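Local coordinates for protein GCN5-related N-acetyltransferase (Kribbella flavida, PDB 4IUS) that probably transfers an acyl group, most likely acetyl from acetyl-CoA, to an amine acceptor, as other GCN5-related N-acetyltransferases do, at residues 23-28 / 32-37; 221-226 / 239-244. The protein carries 1 engineered substitution. All coordinates share one frame; numbering follows the deposited sequence. Where two conformers were deposited one is given.

Interaction 1. Residues 23-28 / 32-37; sequences RQVVAG and GLLHDE
R23 and L34 stand side by side and point the same way, on the face of the hairpin that also carries V25. R23 has two conformers; in one of them, its CG turned away from the backbone N (chi1 177°) and the chain bent at chi3, the guanidinium comes beside the leucine. NH2 then lies 3.4 Å from L34 CD1 and meets the methyl obliquely, a touch that stays tentative. The charged end suits an exposed place, and its NH2 also forms a long, weak ion pair with E73 OE2. On the same face V25 CG2 is 4.3 Å from L34 CD1. Opposite V25 the chain has G32, so V25 CB meets only backbone there, its closest atom being G32 O at 4.0 Å. V25 and L34 turn their methyls to helix 59-71, on A69 and F70. The frame beneath is an antiparallel beta hairpin, strands 22-27 and 30-35, in which R23-L34 and V25-G32 are hydrogen-bonded pairs. R23 N gives to L34 O at 2.9 Å and V25 N to G32 O at 2.8 Å, with L34 N and G32 N returning bonds to R23 O and V25 O. Between them sits the non-hydrogen-bonded pair Q24-L33, where L33 CA approaches R23 O at 3.3 Å in a CA-H...O contact. Q24 and L33 also run alongside each other, touching through Q24 CG and L33 CD2 at 3.9 Å. Their face meets helix 6-19: buried L33 packs on L15, L18 and V19, an apolar role suited to leucine, while Q24, exposed and so well placed for a polar residue, touches V19.

Interaction 2. Residues 221-226 / 239-244; sequences TLAWLT and LGYEPK. With EDO (1,2-ethanediol), chain E.
L225 sets a methyl on one face of the Y241 ring: CD2 stands 3.8 Å from the ring centroid, 21° off the normal and displaced toward the rim, closest to Y241 CZ at 3.5 Å. This CH-pi contact is reached because L225 CG takes the crowded position between backbone N and carbonyl carbon (chi1 60°). Near the phenol end A223 CB lies 3.7 Å from Y241 OH; its small methyl accommodates the oxygen closely. The backbone of W224 meets the ring at its edge, CA being 4.3 Å from Y241 CE1. No hydrogen bond joins the two segments, since strand 99-109 runs between strands 222-225 and 242-251, and Y241 reaches across it, resting on V109. A tyrosine fits because its long flat body is buried in apolar company while its one polar atom is satisfied: OH is hydrogen-bonded to T211 OG1 of helix 202-216, which also packs on A223 and L225. The indole of W224 leaves the strand on the other side, and NE1 gives a hydrogen bond of 3.1 Å to O1, in the ring plane at its edge, of an ethanediol probably from the crystallisation liquor. G240, with positive phi (102°), turns the chain into Y241; a CB there would press on L239 O, so glycine fits. Leu-Gly-aromatic before the late strand is a familiar GNAT sequence feature, and strand 185-193, helix 202-216 and parallel strand 222-225 make the beta-alpha-beta unit of that fold.

Overall arrangement
Interaction 1 closes before interaction 2 opens along the chain, and the two lie on opposite sides of the chain's centre, with centres 28 Å apart and nearest atoms about 12 Å apart. They belong to different sheets: 23-28/32-37 to the small three-stranded antiparallel sheet near the N-terminus, 221-226/239-244 to the large mixed sheet of the acetyltransferase fold. Helix 6-19 bridges them. It covers one face of the hairpin, while its R9 bonds to T221 OG1, just before strand 222-225, an inner strand of the large sheet. The N-terminal part is in this way joined to the GNAT core. The carbonyl of A13 is a second partner of the ethanediol bound by W224.

Interaction 1. Residues 23-28 / 32-37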
# COMPACT_ATOMS: atom_id res chain seq x y z
N ARG A 23 14.28 -10.21 2.27
CA ARG A 23 15.43 -10.66 1.50
C ARG A 23 15.13 -10.52 0.02
O ARG A 23 14.02 -10.81 -0.42
CB ARG A 23 15.79 -12.11 1.88
CG ARG A 23 16.93 -12.70 1.08
CD ARG A 23 17.37 -14.01 1.68
NE ARG A 23 16.35 -15.04 1.59
CZ ARG A 23 16.16 -15.83 0.54
NH1 ARG A 23 16.86 -15.66 -0.56
NH2 ARG A 23 15.24 -16.78 0.57
N GLN A 24 16.14 -10.09 -0.73
CA GLN A 24 15.99 -9.85 -2.16
C GLN A 24 16.53 -10.98 -2.99
O GLN A 24 17.62 -11.51 -2.73
CB GLN A 24 16.76 -8.60 -2.56
CG GLN A 24 16.29 -7.35 -1.90
CD GLN A 24 17.17 -6.19 -2.24
OE1 GLN A 24 17.45 -5.93 -3.40
NE2 GLN A 24 17.71 -5.55 -1.20
N VAL A 25 15.77 -11.32 -4.02
CA VAL A 25 16.22 -12.21 -5.11
C VAL A 25 16.11 -11.41 -6.42
O VAL A 25 15.03 -11.32 -7.03
CB VAL A 25 15.38 -13.49 -5.17
CG1 VAL A 25 15.83 -14.36 -6.35
CG2 VAL A 25 15.48 -14.21 -3.82
N VAL A 26 17.17 -10.71 -6.76
CA VAL A 26 17.16 -9.86 -7.95
C VAL A 26 17.44 -10.73 -9.17
O VAL A 26 18.38 -11.51 -9.22
CB VAL A 26 18.20 -8.74 -7.90
CG1 VAL A 26 18.20 -7.93 -9.21
CG2 VAL A 26 17.92 -7.83 -6.69
N ALA A 27 16.60 -10.61 -10.19
CA ALA A 27 16.79 -11.38 -11.44
C ALA A 27 16.35 -10.46 -12.58
O ALA A 27 15.15 -10.35 -12.87
CB ALA A 27 15.98 -12.68 -11.42
N GLY A 28 17.32 -9.81 -13.21
CA GLY A 28 17.00 -8.94 -14.33
C GLY A 28 16.01 -7.85 -13.94
O GLY A 28 16.26 -7.13 -13.00
N GLY A 32 12.37 -10.52 -6.39
CA GLY A 32 11.54 -11.23 -5.41
C GLY A 32 11.91 -10.80 -4.02
O GLY A 32 13.08 -10.60 -3.71
N LEU A 33 10.92 -10.63 -3.18
CA LEU A 33 11.09 -10.09 -1.83
C LEU A 33 10.45 -11.07 -0.85
O LEU A 33 9.24 -11.29 -0.86
CB LEU A 33 10.45 -8.73 -1.74
CG LEU A 33 11.02 -7.67 -2.68
CD1 LEU A 33 10.07 -6.46 -2.77
CD2 LEU A 33 12.45 -7.25 -2.32
N LEU A 34 11.29 -11.68 -0.01
CA LEU A 34 10.87 -12.76 0.90
C LEU A 34 10.97 -12.27 2.35
O LEU A 34 12.05 -11.92 2.84
CB LEU A 34 11.71 -14.04 0.66
CG LEU A 34 11.39 -14.78 -0.63
CD1 LEU A 34 12.50 -15.71 -1.14
CD2 LEU A 34 10.08 -15.56 -0.51
N HIS A 35 9.85 -12.30 3.05
CA HIS A 35 9.77 -11.92 4.45
C HIS A 35 10.19 -13.07 5.32
O HIS A 35 10.17 -14.22 4.89
CB HIS A 35 8.34 -11.52 4.72
CG HIS A 35 8.15 -10.71 5.95
ND1 HIS A 35 8.00 -11.25 7.21
CD2 HIS A 35 8.10 -9.34 6.10
CE1 HIS A 35 7.87 -10.24 8.09
NE2 HIS A 35 7.92 -9.09 7.42
N ASP A 36 10.58 -12.80 6.56
CA ASP A 36 10.80 -13.88 7.52
C ASP A 36 9.54 -14.72 7.76
O ASP A 36 9.60 -15.94 7.85
CB ASP A 36 11.33 -13.33 8.86
CG ASP A 36 12.79 -12.83 8.78
OD1 ASP A 36 13.49 -13.06 7.77
OD2 ASP A 36 13.26 -12.23 9.77
N GLU A 37 8.39 -14.06 7.87
CA GLU A 37 7.12 -14.74 8.10
C GLU A 37 6.55 -15.34 6.82
O GLU A 37 6.82 -14.86 5.74
CB GLU A 37 6.09 -13.78 8.69
CG GLU A 37 6.47 -13.17 10.04
CD GLU A 37 5.39 -12.23 10.61
OE1 GLU A 37 4.33 -12.05 9.98
OE2 GLU A 37 5.61 -11.68 11.71

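Interaction 2. Residues 221-226 / 239-244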
# COMPACT_ATOMS: atom_id res chain seq x y z
N THR A 221 6.51 14.17 1.61
CA THR A 221 6.16 15.18 0.62
C THR A 221 5.19 14.68 -0.47
O THR A 221 4.74 15.46 -1.31
CB THR A 221 7.44 15.74 -0.03
OG1 THR A 221 8.10 14.68 -0.74
CG2 THR A 221 8.36 16.32 1.05
N LEU A 222 4.90 13.40 -0.44
CA LEU A 222 3.94 12.81 -1.36
C LEU A 222 3.22 11.67 -0.64
O LEU A 222 3.92 10.83 -0.01
CB LEU A 222 4.62 12.28 -2.65
CG LEU A 222 3.72 11.63 -3.69
CD1 LEU A 222 2.74 12.62 -4.30
CD2 LEU A 222 4.56 10.93 -4.77
N ALA A 223 1.88 11.56 -0.74
CA ALA A 223 1.11 10.45 -0.18
C ALA A 223 0.33 9.83 -1.29
O ALA A 223 -0.20 10.53 -2.13
CB ALA A 223 0.17 10.92 0.94
N TRP A 224 0.24 8.49 -1.30
CA TRP A 224 -0.57 7.79 -2.26
C TRP A 224 -1.37 6.72 -1.57
O TRP A 224 -1.03 6.27 -0.48
CB TRP A 224 0.24 7.22 -3.42
CG TRP A 224 1.17 6.12 -3.04
CD1 TRP A 224 2.46 6.24 -2.54
CD2 TRP A 224 0.88 4.71 -3.03
NE1 TRP A 224 2.98 5.00 -2.27
CE2 TRP A 224 2.08 4.04 -2.57
CE3 TRP A 224 -0.24 3.93 -3.37
CZ2 TRP A 224 2.16 2.65 -2.46
CZ3 TRP A 224 -0.14 2.54 -3.23
CH2 TRP A 224 1.01 1.92 -2.79
N LEU A 225 -2.47 6.34 -2.20
CA LEU A 225 -3.30 5.23 -1.75
C LEU A 225 -3.99 4.56 -2.91
O LEU A 225 -4.05 5.10 -4.01
CB LEU A 225 -4.32 5.66 -0.73
CG LEU A 225 -5.34 6.71 -1.11
CD1 LEU A 225 -6.52 6.09 -1.89
CD2 LEU A 225 -5.84 7.48 0.13
N THR A 226 -4.43 3.33 -2.67
CA THR A 226 -5.32 2.69 -3.57
C THR A 226 -6.67 2.47 -2.86
O THR A 226 -6.70 2.13 -1.69
CB THR A 226 -4.71 1.41 -4.15
OG1 THR A 226 -5.56 1.01 -5.20
CG2 THR A 226 -4.62 0.29 -3.14
N LEU A 239 -10.66 15.21 -0.68
CA LEU A 239 -9.50 15.44 0.13
C LEU A 239 -8.29 15.99 -0.63
O LEU A 239 -7.24 16.29 -0.04
CB LEU A 239 -9.07 14.12 0.79
CG LEU A 239 -10.18 13.33 1.50
CD1 LEU A 239 -9.56 12.11 2.18
CD2 LEU A 239 -10.94 14.17 2.49
N GLY A 240 -8.42 16.09 -1.97
CA GLY A 240 -7.36 16.53 -2.84
C GLY A 240 -6.64 15.41 -3.57
O GLY A 240 -5.79 15.70 -4.40
N TYR A 241 -6.94 14.15 -3.28
CA TYR A 241 -6.31 13.05 -3.99
C TYR A 241 -6.80 13.01 -5.43
O TYR A 241 -8.00 13.21 -5.70
CB TYR A 241 -6.66 11.73 -3.31
CG TYR A 241 -5.81 11.35 -2.10
CD1 TYR A 241 -4.69 10.61 -2.25
CD2 TYR A 241 -6.19 11.71 -0.82
CE1 TYR A 241 -3.89 10.30 -1.18
CE2 TYR A 241 -5.41 11.36 0.28
CZ TYR A 241 -4.27 10.66 0.10
OH TYR A 241 -3.44 10.26 1.14
N GLU A 242 -5.90 12.66 -6.32
CA GLU A 242 -6.21 12.53 -7.74
C GLU A 242 -5.55 11.27 -8.27
O GLU A 242 -4.46 10.91 -7.84
CB GLU A 242 -5.68 13.71 -8.53
CG GLU A 242 -6.25 15.05 -8.16
CD GLU A 242 -5.58 16.11 -8.99
OE1 GLU A 242 -5.83 16.09 -10.20
OE2 GLU A 242 -4.77 16.93 -8.45
N PRO A 243 -6.18 10.66 -9.28
CA PRO A 243 -5.54 9.49 -9.92
C PRO A 243 -4.26 9.88 -10.62
O PRO A 243 -4.26 10.85 -11.38
CB PRO A 243 -6.60 8.96 -10.88
CG PRO A 243 -7.48 10.09 -11.08
CD PRO A 243 -7.48 10.97 -9.88
N LYS A 244 -3.18 9.15 -10.39
CA LYS A 244 -1.89 9.46 -10.96
C LYS A 244 -1.18 8.26 -11.59
O LYS A 244 -0.23 8.46 -12.35
CB LYS A 244 -0.99 10.09 -9.90
CG LYS A 244 -1.40 11.50 -9.50
CD LYS A 244 -1.14 12.53 -10.60
CE LYS A 244 -1.62 13.89 -10.27
NZ LYS A 244 -1.28 14.69 -11.47
C1 EDO E . 5.58 3.88 0.63
O1 EDO E . 5.33 3.70 -0.78
C2 EDO E . 7.07 4.14 0.83
O2 EDO E . 7.77 2.93 1.18